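Local coordinates for protein SsfX3 (Streptomyces sp. SF2575, PDB 3SKV) that acts as a salicylyl-acyltransferase of the GDSL/SGNH family, probably passing a salicylyl group to an intermediate on the way to a tetracycline antibiotic, at residues I248-G253 with Q275-R280; R238-L243 with V271-I276; S230-M235 with V264-N269; I286-S291 with V316-L321. The protein carries 1 engineered substitution. All blocks are in the same frame, centred on the assembly; numbering follows the deposited sequence.

Contact 1 of 4, residues I248-G253 with Q275-R280; sequences ISLRVG and QIIRER
Ile248, on strand 247-252, and Ile277, on helix 266-278, bring their CA atoms to 9.4 Å, the nearest backbone approach of the two segments, so only side chains meet between them. Ile277 does the work for the helix, its two branches serving two different partners. With CG1 beside the backbone N and CG2 anti to it (chi1 -71°), the short methyl drops onto one strand residue and the longer arm reaches the next inward-pointing one. Ile277 CG2 lies 3.7 Å from Ile248 CD1, where the two side chains slide past each other in opposite directions. Ile277 CD1 instead meets Leu250 CD1 tip to tip at 4.2 Å, a looser touch. Ile248 and Leu250 can share this one partner because alternate residues of a strand face the same way; between them Ser249 turns to the other face of the sheet, where its OG bonds to Trp188 and His190. The arrangement is the hydrophobic layer of an alpha/beta fold, in which the helix linking parallel strands 247-252 and 286-290 lies back on the sheet. Ile240 of helix 234-242 and Ile286 of the next strand also touch both Leu250 and Ile277. Branched aliphatic residues suit the place, since they fill a buried layer without polar atoms that would need partners. No hydrogen bond crosses between the two segments, so the attraction here is apolar packing, probably driven by burial of the methyls from water.

Contact 2 of 4, residues R238-L243 with V271-I276; sequences RLIRDL and VGFVQI
Arg241, which packs on Ile276 across the contact, gives its NE to Asp242 OD1 at 2.9 Å, and Arg280 salt-bridges the same oxygen, which is thus gripped by two arginines. This polar cluster lies along one side of a helix pair in the SGNH alpha/beta fold: helices 234-242 and 266-278 lie side by side on one face of the parallel sheet, and the axes of their short segments approach to 9.2 Å, running the same way at a crossing angle of -24°. The grip of Arg241 on its neighbour is side-on, with NE and NH2 each taking one carboxylate oxygen. The NH2 bond to Asp242 OD2 is nearly straight and stays in the guanidinium plane, whereas NE meets OD1 from above the carboxylate plane. Arg241 NH2 also lies 3.5 Å above the plane of the Arg238 guanidinium, offset toward its rim, an arginine pairing that the carboxylate probably eases. The aliphatic part of Arg241 faces the other helix: CG stands anti to the backbone N (chi1 179°), which carries the chain across Ile276 and sets Arg241 CD 3.2 Å from Ile276 O. Arginine suits such a margin, for its methylenes pack while its charged end lies among charged side chains (Asp242, Glu279). Ile276 packs between the two helices, its CG2 coming to 3.7 Å from Arg238 N and 4.0 Å from Arg238 CG. Deeper, toward the sheet, Phe273 and Ile240 replace charge with apolar bulk and cross at about a right angle. There Ile240 CD1 sits 3.9 Å from Phe273 CE2, with CZ of the same ring barely farther.

Contact 3 of 4, residues S230-M235 with V264-N269; sequences SHLQPM and VDFPAN
Leu232 and Phe266 meet at about a right angle, the leucine sending one methyl to the phenylalanine ring: Leu232 CD1 stands 3.8 Å from Phe266 CE1 and approaches the ring obliquely. The same methyl lies 4.2 Å from Asn269 CB, so a single branch is shared by two residues one helical turn apart. The leucine's CG is beside its own backbone N (chi1 -58°), which points the branch across to the helix; Leu232 has left-handed backbone angles (phi 59°), just before the N-cap residue of helix 234-242. Phe266 also meets the ring of Tyr311 edge-to-face, and Val252 of the sheet touches both Leu232 and Phe266. Here the N-terminal ends of two neighbouring helices of the SGNH fold come together, beyond the C-terminal end of strand 247-252. Gln233 occupies the N-cap of the first helix, and its OE1 accepts a bond from His231 N, the donor tilted 35° from the carbonyl plane. Beside the apolar touch the link is made by water. Water 2 donates to Leu232 O at 2.8 Å and to Asn269 O at 2.7 Å, joining two backbone carbonyls that could not bond directly.

Contact 4 of 4, residues I286-S291 with V316-L321; sequences IVLGSS and VKVAEL
Leu288, reaching from strand 286-290 toward helix 308-324, packs one methyl against the side of Ala319: Leu288 CD2 is 4.1 Å from Ala319 CB and just as near to CA of that alanine. Val318 flanks the same methyl, its CG1 at 4.2 Å from Leu288 CD2. The close backbone approach, 6.8 Å between Leu288 CA and Ala319 CA, goes with a residue as small as alanine, whose single methyl lets the helix sit near the strand. On the strand's side of the helix the apolar packing extends further: Val274 of helix 266-278 and Leu250 also touch Leu288, and Val330 does so from the following strand. Away from the strand the helix is different. Lys317 and Glu320 are exposed, their charged ends far from the strand, so a single turn passes from buried apolar to exposed, mostly polar surface. This amphipathic pattern belongs to the helix of a beta-alpha-beta crossover, which links parallel strands 286-290 and 330-333. The polar bonds lie elsewhere; Ser290 OG, for example, bonds to Tyr332 OH and Gly335 N. With only carbon atoms meeting, all beyond 4 Å, the contact implies weak, non-directional cohesion that rests on burial.

How the contacts relate
Helix 266-278 unites the set: it carries one side of contacts 1, 2 and 3 and leads into strand 286-290 of contact 4. Contacts 1 and 2, whose centres are about 5 Å apart, share Gln275 and Ile276 and are tied by the salt bridge of Glu279 OE1 to Arg241 NH1 at 3.0 Å. Contacts 1 and 4 join through neighbouring parallel strands, where Leu250 O and Gly289 N are 2.7 Å apart, probably hydrogen-bonded. Contacts 2 and 4, about 15 Å between centres, meet through Val271 and Val318. Contacts 1 and 3 both reach toward the Gly-Asp-Ser motif of the family, probably at the active site: Arg251 of contact 1 salt-bridges Asp193, and Ser230 OG of contact 3 bonds to Asp193 O.

Contact 1 of 4, residues I248-G253 with Q275-R280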
loop_
_atom_site.group_PDB
_atom_site.type_symbol
_atom_site.label_atom_id
_atom_site.label_comp_id
_atom_site.label_asym_id
_atom_site.label_seq_id
_atom_site.Cartn_x
_atom_site.Cartn_y
_atom_site.Cartn_z
ATOM N N ILE A 248 12.390 3.684 -3.349
ATOM C CA ILE A 248 11.189 4.276 -3.912
ATOM C C ILE A 248 10.847 3.582 -5.222
ATOM O O ILE A 248 11.698 3.470 -6.091
ATOM C CB ILE A 248 11.309 5.817 -4.078
ATOM C CG1 ILE A 248 11.622 6.497 -2.736
ATOM C CG2 ILE A 248 10.031 6.420 -4.749
ATOM C CD1 ILE A 248 12.280 7.871 -2.820
ATOM N N SER A 249 9.595 3.145 -5.376
ATOM C CA SER A 249 9.138 2.541 -6.630
ATOM C C SER A 249 7.882 3.223 -7.070
ATOM O O SER A 249 6.986 3.461 -6.257
ATOM C CB SER A 249 8.962 1.021 -6.522
ATOM O OG SER A 249 8.202 0.577 -5.412
ATOM N N LEU A 250 7.864 3.626 -8.352
ATOM C CA LEU A 250 6.767 4.327 -9.012
ATOM C C LEU A 250 6.310 3.541 -10.222
ATOM O O LEU A 250 7.124 3.289 -11.110
ATOM C CB LEU A 250 7.229 5.738 -9.496
ATOM C CG LEU A 250 8.092 6.619 -8.552
ATOM C CD1 LEU A 250 8.600 7.816 -9.283
ATOM C CD2 LEU A 250 7.306 7.078 -7.314
ATOM N N ARG A 251 5.028 3.192 -10.300
ATOM C CA ARG A 251 4.511 2.521 -11.495
ATOM C C ARG A 251 3.407 3.346 -12.090
ATOM O O ARG A 251 2.381 3.577 -11.459
ATOM C CB ARG A 251 4.074 1.086 -11.264
ATOM C CG ARG A 251 4.407 0.267 -12.498
ATOM C CD ARG A 251 3.736 -1.080 -12.606
ATOM N NE ARG A 251 3.423 -1.623 -11.301
ATOM C CZ ARG A 251 4.258 -2.322 -10.551
ATOM N NH1 ARG A 251 5.474 -2.616 -10.997
ATOM N NH2 ARG A 251 3.887 -2.734 -9.354
ATOM N N VAL A 252 3.656 3.874 -13.271
ATOM C CA VAL A 252 2.722 4.791 -13.948
ATOM C C VAL A 252 2.573 4.497 -15.436
ATOM O O VAL A 252 3.337 3.697 -15.970
ATOM C CB VAL A 252 3.140 6.269 -13.680
ATOM C CG1 VAL A 252 2.932 6.627 -12.202
ATOM C CG2 VAL A 252 4.605 6.527 -14.099
ATOM N N GLY A 253 1.613 5.158 -16.089
ATOM C CA GLY A 253 1.336 5.010 -17.507
ATOM C C GLY A 253 -0.132 4.796 -17.823
ATOM O O GLY A 253 -0.806 5.722 -18.275
ATOM N N GLN A 275 12.527 14.767 -10.004
ATOM C CA GLN A 275 13.303 15.914 -9.551
ATOM C C GLN A 275 12.875 16.445 -8.203
ATOM O O GLN A 275 13.744 16.837 -7.420
ATOM C CB GLN A 275 13.334 17.015 -10.608
ATOM C CG GLN A 275 14.088 16.618 -11.896
ATOM C CD GLN A 275 15.358 15.826 -11.667
ATOM O OE1 GLN A 275 15.386 14.606 -11.822
ATOM N NE2 GLN A 275 16.420 16.493 -11.266
ATOM N N ILE A 276 11.543 16.465 -7.923
ATOM C CA ILE A 276 10.979 16.904 -6.649
ATOM C C ILE A 276 11.448 15.946 -5.543
ATOM O O ILE A 276 11.875 16.396 -4.484
ATOM C CB ILE A 276 9.414 17.012 -6.702
ATOM C CG1 ILE A 276 8.964 18.187 -7.605
ATOM C CG2 ILE A 276 8.791 17.116 -5.263
ATOM C CD1 ILE A 276 7.476 18.044 -8.107
ATOM N N ILE A 277 11.379 14.632 -5.796
ATOM C CA ILE A 277 11.794 13.590 -4.844
ATOM C C ILE A 277 13.297 13.743 -4.511
ATOM O O ILE A 277 13.685 13.666 -3.338
ATOM C CB ILE A 277 11.486 12.200 -5.467
ATOM C CG1 ILE A 277 9.947 11.932 -5.521
ATOM C CG2 ILE A 277 12.264 11.088 -4.745
ATOM C CD1 ILE A 277 9.531 10.677 -6.393
ATOM N N ARG A 278 14.120 13.983 -5.567
ATOM C CA ARG A 278 15.560 14.114 -5.503
ATOM C C ARG A 278 16.046 15.282 -4.659
ATOM O O ARG A 278 17.212 15.275 -4.243
ATOM C CB ARG A 278 16.182 14.147 -6.908
ATOM C CG ARG A 278 16.302 12.770 -7.554
ATOM C CD ARG A 278 17.595 12.082 -7.162
ATOM N NE ARG A 278 17.681 10.764 -7.785
ATOM C CZ ARG A 278 17.500 9.596 -7.167
ATOM N NH1 ARG A 278 17.215 9.556 -5.868
ATOM N NH2 ARG A 278 17.594 8.460 -7.846
ATOM N N GLU A 279 15.172 16.276 -4.379
ATOM C CA GLU A 279 15.548 17.409 -3.533
ATOM C C GLU A 279 15.918 16.915 -2.127
ATOM O O GLU A 279 16.875 17.428 -1.559
ATOM C CB GLU A 279 14.419 18.428 -3.442
ATOM C CG GLU A 279 14.105 19.160 -4.722
ATOM C CD GLU A 279 12.770 19.889 -4.759
ATOM O OE1 GLU A 279 12.029 19.882 -3.748
ATOM O OE2 GLU A 279 12.459 20.471 -5.821
ATOM N N ARG A 280 15.179 15.906 -1.593
ATOM C CA ARG A 280 15.389 15.332 -0.257
ATOM C C ARG A 280 15.913 13.884 -0.253
ATOM O O ARG A 280 16.418 13.433 0.770
ATOM C CB ARG A 280 14.166 15.532 0.669
ATOM C CG ARG A 280 13.618 16.970 0.665
ATOM C CD ARG A 280 13.490 17.620 2.016
ATOM N NE ARG A 280 12.230 17.357 2.698
ATOM C CZ ARG A 280 12.119 17.128 4.005
ATOM N NH1 ARG A 280 13.202 17.075 4.774
ATOM N NH2 ARG A 280 10.927 16.936 4.553
#

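Contact 2 of 4, residues R238-L243 with V271-I276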
loop_
_atom_site.group_PDB
_atom_site.type_symbol
_atom_site.label_atom_id
_atom_site.label_comp_id
_atom_site.label_asym_id
_atom_site.label_seq_id
_atom_site.Cartn_x
_atom_site.Cartn_y
_atom_site.Cartn_z
ATOM N N ARG A 238 5.783 15.584 -3.754
ATOM C CA ARG A 238 6.133 16.375 -2.565
ATOM C C ARG A 238 6.001 15.524 -1.297
ATOM O O ARG A 238 6.835 15.622 -0.407
ATOM C CB ARG A 238 5.253 17.610 -2.464
ATOM C CG ARG A 238 5.529 18.659 -3.560
ATOM C CD ARG A 238 4.560 19.830 -3.468
ATOM N NE ARG A 238 4.964 20.767 -2.425
ATOM C CZ ARG A 238 4.424 20.857 -1.213
ATOM N NH1 ARG A 238 3.409 20.073 -0.869
ATOM N NH2 ARG A 238 4.882 21.745 -0.343
ATOM N N LEU A 239 4.954 14.676 -1.227
ATOM C CA LEU A 239 4.709 13.755 -0.132
ATOM C C LEU A 239 5.864 12.738 -0.039
ATOM O O LEU A 239 6.474 12.611 1.023
ATOM C CB LEU A 239 3.348 13.046 -0.313
ATOM C CG LEU A 239 2.844 12.187 0.863
ATOM C CD1 LEU A 239 2.874 12.966 2.175
ATOM C CD2 LEU A 239 1.470 11.719 0.629
ATOM N N ILE A 240 6.193 12.070 -1.149
ATOM C CA ILE A 240 7.296 11.119 -1.217
ATOM C C ILE A 240 8.601 11.774 -0.754
ATOM O O ILE A 240 9.324 11.186 0.059
ATOM C CB ILE A 240 7.419 10.507 -2.629
ATOM C CG1 ILE A 240 6.174 9.648 -2.961
ATOM C CG2 ILE A 240 8.724 9.691 -2.752
ATOM C CD1 ILE A 240 6.002 9.248 -4.412
ATOM N N ARG A 241 8.882 12.988 -1.258
ATOM C CA ARG A 241 10.061 13.779 -0.928
ATOM C C ARG A 241 10.147 14.034 0.588
ATOM O O ARG A 241 11.245 13.990 1.156
ATOM C CB ARG A 241 9.977 15.130 -1.667
ATOM C CG ARG A 241 11.135 16.070 -1.398
ATOM C CD ARG A 241 10.836 17.513 -1.715
ATOM N NE ARG A 241 9.710 18.007 -0.939
ATOM C CZ ARG A 241 9.049 19.123 -1.212
ATOM N NH1 ARG A 241 9.364 19.847 -2.284
ATOM N NH2 ARG A 241 8.036 19.499 -0.450
ATOM N N ASP A 242 8.985 14.322 1.225
ATOM C CA ASP A 242 8.915 14.652 2.640
ATOM C C ASP A 242 8.796 13.440 3.583
ATOM O O ASP A 242 8.800 13.595 4.796
ATOM C CB ASP A 242 7.837 15.731 2.871
ATOM C CG ASP A 242 8.096 17.053 2.121
ATOM O OD1 ASP A 242 9.283 17.401 1.909
ATOM O OD2 ASP A 242 7.109 17.725 1.736
ATOM N N LEU A 243 8.771 12.235 3.027
ATOM C CA LEU A 243 8.667 10.966 3.753
ATOM C C LEU A 243 10.050 10.280 3.857
ATOM O O LEU A 243 10.833 10.427 2.924
ATOM C CB LEU A 243 7.711 10.062 2.956
ATOM C CG LEU A 243 6.318 9.723 3.505
ATOM C CD1 LEU A 243 5.852 10.662 4.554
ATOM C CD2 LEU A 243 5.304 9.652 2.412
ATOM N N VAL A 271 9.620 13.460 -15.326
ATOM C CA VAL A 271 10.909 14.113 -15.049
ATOM C C VAL A 271 10.729 15.017 -13.802
ATOM O O VAL A 271 11.450 14.849 -12.811
ATOM C CB VAL A 271 11.438 14.885 -16.278
ATOM C CG1 VAL A 271 12.472 15.930 -15.876
ATOM C CG2 VAL A 271 11.997 13.930 -17.327
ATOM N N GLY A 272 9.710 15.880 -13.840
ATOM C CA GLY A 272 9.362 16.774 -12.739
ATOM C C GLY A 272 9.131 16.033 -11.443
ATOM O O GLY A 272 9.671 16.418 -10.406
ATOM N N PHE A 273 8.391 14.919 -11.515
ATOM C CA PHE A 273 8.086 14.047 -10.371
ATOM C C PHE A 273 9.337 13.549 -9.645
ATOM O O PHE A 273 9.436 13.690 -8.420
ATOM C CB PHE A 273 7.198 12.887 -10.815
ATOM C CG PHE A 273 6.361 12.253 -9.726
ATOM C CD1 PHE A 273 5.070 12.712 -9.458
ATOM C CD2 PHE A 273 6.812 11.127 -9.052
ATOM C CE1 PHE A 273 4.269 12.084 -8.489
ATOM C CE2 PHE A 273 6.017 10.512 -8.068
ATOM C CZ PHE A 273 4.757 11.012 -7.781
ATOM N N VAL A 274 10.309 12.984 -10.409
ATOM C CA VAL A 274 11.592 12.469 -9.885
ATOM C C VAL A 274 12.430 13.615 -9.292
ATOM O O VAL A 274 12.982 13.454 -8.200
ATOM C CB VAL A 274 12.362 11.695 -10.979
ATOM C CG1 VAL A 274 13.820 11.431 -10.592
ATOM C CG2 VAL A 274 11.651 10.399 -11.321
ATOM N N GLN A 275 12.527 14.767 -10.004
ATOM C CA GLN A 275 13.303 15.914 -9.551
ATOM C C GLN A 275 12.875 16.445 -8.203
ATOM O O GLN A 275 13.744 16.837 -7.420
ATOM C CB GLN A 275 13.334 17.015 -10.608
ATOM C CG GLN A 275 14.088 16.618 -11.896
ATOM C CD GLN A 275 15.358 15.826 -11.667
ATOM O OE1 GLN A 275 15.386 14.606 -11.822
ATOM N NE2 GLN A 275 16.420 16.493 -11.266
ATOM N N ILE A 276 11.543 16.465 -7.923
ATOM C CA ILE A 276 10.979 16.904 -6.649
ATOM C C ILE A 276 11.448 15.946 -5.543
ATOM O O ILE A 276 11.875 16.396 -4.484
ATOM C CB ILE A 276 9.414 17.012 -6.702
ATOM C CG1 ILE A 276 8.964 18.187 -7.605
ATOM C CG2 ILE A 276 8.791 17.116 -5.263
ATOM C CD1 ILE A 276 7.476 18.044 -8.107
#

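Contact 3 of 4, residues S230-M235 with V264-N269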
loop_
_atom_site.group_PDB
_atom_site.type_symbol
_atom_site.label_atom_id
_atom_site.label_comp_id
_atom_site.label_asym_id
_atom_site.label_seq_id
_atom_site.Cartn_x
_atom_site.Cartn_y
_atom_site.Cartn_z
ATOM N N SER A 230 -2.668 7.795 -9.445
ATOM C CA SER A 230 -1.460 7.465 -10.201
ATOM C C SER A 230 -1.243 8.310 -11.478
ATOM O O SER A 230 -0.702 7.799 -12.461
ATOM C CB SER A 230 -1.466 5.978 -10.541
ATOM O OG SER A 230 -2.002 5.228 -9.465
ATOM N N HIS A 231 -1.607 9.608 -11.434
ATOM C CA HIS A 231 -1.495 10.563 -12.545
ATOM C C HIS A 231 -0.257 11.486 -12.417
ATOM O O HIS A 231 -0.186 12.546 -13.072
ATOM C CB HIS A 231 -2.784 11.401 -12.647
ATOM C CG HIS A 231 -3.906 10.708 -13.339
ATOM N ND1 HIS A 231 -4.389 9.493 -12.893
ATOM C CD2 HIS A 231 -4.644 11.102 -14.397
ATOM C CE1 HIS A 231 -5.381 9.174 -13.703
ATOM N NE2 HIS A 231 -5.574 10.113 -14.623
ATOM N N LEU A 232 0.712 11.094 -11.568
ATOM C CA LEU A 232 1.919 11.899 -11.342
ATOM C C LEU A 232 1.656 13.286 -10.816
ATOM O O LEU A 232 2.397 14.217 -11.149
ATOM C CB LEU A 232 2.879 11.938 -12.554
ATOM C CG LEU A 232 3.410 10.605 -13.083
ATOM C CD1 LEU A 232 4.002 10.797 -14.471
ATOM C CD2 LEU A 232 4.424 9.966 -12.092
ATOM N N GLN A 233 0.611 13.416 -9.964
ATOM C CA GLN A 233 0.214 14.638 -9.269
ATOM C C GLN A 233 1.412 15.161 -8.491
ATOM O O GLN A 233 1.968 14.442 -7.657
ATOM C CB GLN A 233 -0.921 14.367 -8.271
ATOM C CG GLN A 233 -2.248 14.004 -8.906
ATOM C CD GLN A 233 -2.488 12.525 -9.061
ATOM O OE1 GLN A 233 -1.589 11.739 -9.380
ATOM N NE2 GLN A 233 -3.729 12.121 -8.842
ATOM N N PRO A 234 1.844 16.407 -8.744
ATOM C CA PRO A 234 3.018 16.942 -7.998
ATOM C C PRO A 234 2.892 16.892 -6.465
ATOM O O PRO A 234 3.903 16.795 -5.786
ATOM C CB PRO A 234 3.158 18.373 -8.530
ATOM C CG PRO A 234 2.412 18.396 -9.804
ATOM C CD PRO A 234 1.309 17.392 -9.705
ATOM N N MET A 235 1.665 16.946 -5.915
ATOM C CA MET A 235 1.448 16.829 -4.468
ATOM C C MET A 235 1.955 15.452 -3.905
ATOM O O MET A 235 2.458 15.388 -2.763
ATOM C CB MET A 235 -0.016 17.091 -4.090
ATOM C CG MET A 235 -0.420 18.550 -4.149
ATOM S SD MET A 235 0.519 19.723 -3.111
ATOM C CE MET A 235 0.071 19.063 -1.371
ATOM N N VAL A 264 1.034 13.856 -23.935
ATOM C CA VAL A 264 1.958 14.944 -24.298
ATOM C C VAL A 264 2.767 15.424 -23.073
ATOM O O VAL A 264 3.981 15.564 -23.165
ATOM C CB VAL A 264 1.245 16.108 -25.063
ATOM C CG1 VAL A 264 2.205 17.249 -25.382
ATOM C CG2 VAL A 264 0.590 15.597 -26.342
ATOM N N ASP A 265 2.099 15.626 -21.938
ATOM C CA ASP A 265 2.734 16.105 -20.708
ATOM C C ASP A 265 3.436 15.050 -19.918
ATOM O O ASP A 265 4.237 15.387 -19.053
ATOM C CB ASP A 265 1.731 16.871 -19.831
ATOM C CG ASP A 265 1.223 18.137 -20.496
ATOM O OD1 ASP A 265 1.892 18.625 -21.442
ATOM O OD2 ASP A 265 0.177 18.658 -20.055
ATOM N N PHE A 266 3.145 13.784 -20.209
ATOM C CA PHE A 266 3.677 12.629 -19.496
ATOM C C PHE A 266 5.207 12.653 -19.221
ATOM O O PHE A 266 5.586 12.582 -18.038
ATOM C CB PHE A 266 3.204 11.313 -20.149
ATOM C CG PHE A 266 3.479 10.112 -19.290
ATOM C CD1 PHE A 266 2.652 9.800 -18.210
ATOM C CD2 PHE A 266 4.574 9.296 -19.546
ATOM C CE1 PHE A 266 2.924 8.691 -17.400
ATOM C CE2 PHE A 266 4.826 8.173 -18.763
ATOM C CZ PHE A 266 4.003 7.877 -17.698
ATOM N N PRO A 267 6.093 12.766 -20.249
ATOM C CA PRO A 267 7.529 12.800 -19.952
ATOM C C PRO A 267 7.935 13.952 -19.034
ATOM O O PRO A 267 8.706 13.724 -18.113
ATOM C CB PRO A 267 8.194 12.891 -21.333
ATOM C CG PRO A 267 7.160 12.522 -22.299
ATOM C CD PRO A 267 5.858 12.897 -21.703
ATOM N N ALA A 268 7.389 15.162 -19.253
ATOM C CA ALA A 268 7.680 16.337 -18.414
ATOM C C ALA A 268 7.189 16.126 -16.979
ATOM O O ALA A 268 7.913 16.456 -16.033
ATOM C CB ALA A 268 7.037 17.576 -18.995
ATOM N N ASN A 269 5.982 15.535 -16.819
ATOM C CA ASN A 269 5.423 15.267 -15.498
ATOM C C ASN A 269 6.232 14.245 -14.733
ATOM O O ASN A 269 6.396 14.401 -13.522
ATOM C CB ASN A 269 3.945 14.867 -15.582
ATOM C CG ASN A 269 2.992 15.954 -16.063
ATOM O OD1 ASN A 269 1.903 15.664 -16.564
ATOM N ND2 ASN A 269 3.344 17.223 -15.913
HETATM O O HOH W 1 0.601 15.010 -13.819
HETATM O O HOH W 2 4.648 15.639 -11.896
#

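Contact 4 of 4, residues I286-S291 with V316-L321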
loop_
_atom_site.group_PDB
_atom_site.type_symbol
_atom_site.label_atom_id
_atom_site.label_comp_id
_atom_site.label_asym_id
_atom_site.label_seq_id
_atom_site.Cartn_x
_atom_site.Cartn_y
_atom_site.Cartn_z
ATOM N N ILE A 286 15.488 4.955 -7.023
ATOM C CA ILE A 286 14.155 5.230 -7.555
ATOM C C ILE A 286 13.952 4.272 -8.721
ATOM O O ILE A 286 14.743 4.260 -9.685
ATOM C CB ILE A 286 13.923 6.713 -7.976
ATOM C CG1 ILE A 286 14.043 7.684 -6.765
ATOM C CG2 ILE A 286 12.537 6.860 -8.674
ATOM C CD1 ILE A 286 14.042 9.132 -7.173
ATOM N N VAL A 287 12.914 3.443 -8.609
ATOM C CA VAL A 287 12.562 2.469 -9.622
ATOM C C VAL A 287 11.372 2.989 -10.382
ATOM O O VAL A 287 10.283 3.170 -9.835
ATOM C CB VAL A 287 12.357 1.062 -9.021
ATOM C CG1 VAL A 287 11.977 0.077 -10.090
ATOM C CG2 VAL A 287 13.612 0.607 -8.297
ATOM N N LEU A 288 11.615 3.273 -11.649
ATOM C CA LEU A 288 10.640 3.787 -12.608
ATOM C C LEU A 288 10.022 2.611 -13.340
ATOM O O LEU A 288 10.652 1.968 -14.193
ATOM C CB LEU A 288 11.369 4.710 -13.567
ATOM C CG LEU A 288 11.021 6.174 -13.461
ATOM C CD1 LEU A 288 10.892 6.663 -12.009
ATOM C CD2 LEU A 288 11.996 6.994 -14.237
ATOM N N GLY A 289 8.814 2.294 -12.923
ATOM C CA GLY A 289 8.093 1.153 -13.449
ATOM C C GLY A 289 7.087 1.507 -14.510
ATOM O O GLY A 289 6.258 2.390 -14.318
ATOM N N SER A 290 7.163 0.815 -15.641
ATOM C CA SER A 290 6.167 0.969 -16.678
ATOM C C SER A 290 5.018 0.109 -16.211
ATOM O O SER A 290 5.219 -0.837 -15.440
ATOM C CB SER A 290 6.687 0.497 -18.035
ATOM O OG SER A 290 7.154 -0.833 -17.979
ATOM N N SER A 291 3.824 0.435 -16.647
ATOM C CA SER A 291 2.664 -0.346 -16.269
ATOM C C SER A 291 2.765 -1.856 -16.584
ATOM O O SER A 291 3.319 -2.310 -17.605
ATOM C CB SER A 291 1.416 0.256 -16.887
ATOM O OG SER A 291 1.187 1.510 -16.265
ATOM N N VAL A 316 10.643 4.416 -20.165
ATOM C CA VAL A 316 11.972 3.996 -20.602
ATOM C C VAL A 316 12.824 5.217 -20.969
ATOM O O VAL A 316 13.969 5.306 -20.533
ATOM C CB VAL A 316 11.943 3.001 -21.810
ATOM C CG1 VAL A 316 13.350 2.533 -22.152
ATOM C CG2 VAL A 316 11.029 1.801 -21.571
ATOM N N LYS A 317 12.294 6.117 -21.823
ATOM C CA LYS A 317 13.024 7.288 -22.301
ATOM C C LYS A 317 13.458 8.225 -21.192
ATOM O O LYS A 317 14.605 8.684 -21.225
ATOM C CB LYS A 317 12.268 8.037 -23.416
ATOM C CG LYS A 317 12.354 7.329 -24.777
ATOM C CD LYS A 317 11.719 8.152 -25.901
ATOM C CE LYS A 317 11.645 7.386 -27.209
ATOM N NZ LYS A 317 12.956 7.319 -27.917
ATOM N N VAL A 318 12.568 8.486 -20.204
ATOM C CA VAL A 318 12.843 9.368 -19.060
ATOM C C VAL A 318 13.945 8.765 -18.171
ATOM O O VAL A 318 14.868 9.477 -17.756
ATOM C CB VAL A 318 11.545 9.691 -18.269
ATOM C CG1 VAL A 318 11.838 10.301 -16.890
ATOM C CG2 VAL A 318 10.632 10.590 -19.082
ATOM N N ALA A 319 13.866 7.451 -17.931
ATOM C CA ALA A 319 14.843 6.723 -17.137
ATOM C C ALA A 319 16.227 6.825 -17.780
ATOM O O ALA A 319 17.190 7.136 -17.084
ATOM C CB ALA A 319 14.419 5.271 -17.012
ATOM N N GLU A 320 16.309 6.648 -19.111
ATOM C CA GLU A 320 17.557 6.762 -19.850
ATOM C C GLU A 320 18.079 8.212 -19.805
ATOM O O GLU A 320 19.275 8.419 -19.619
ATOM C CB GLU A 320 17.377 6.302 -21.312
ATOM C CG GLU A 320 17.211 4.800 -21.510
ATOM C CD GLU A 320 16.778 4.303 -22.889
ATOM O OE1 GLU A 320 16.495 5.138 -23.782
ATOM O OE2 GLU A 320 16.705 3.062 -23.066
ATOM N N LEU A 321 17.178 9.201 -19.940
ATOM C CA LEU A 321 17.516 10.622 -19.914
ATOM C C LEU A 321 18.102 11.046 -18.559
ATOM O O LEU A 321 19.155 11.666 -18.520
ATOM C CB LEU A 321 16.295 11.465 -20.315
ATOM C CG LEU A 321 16.470 12.985 -20.265
ATOM C CD1 LEU A 321 17.098 13.511 -21.518
ATOM C CD2 LEU A 321 15.163 13.688 -19.958
#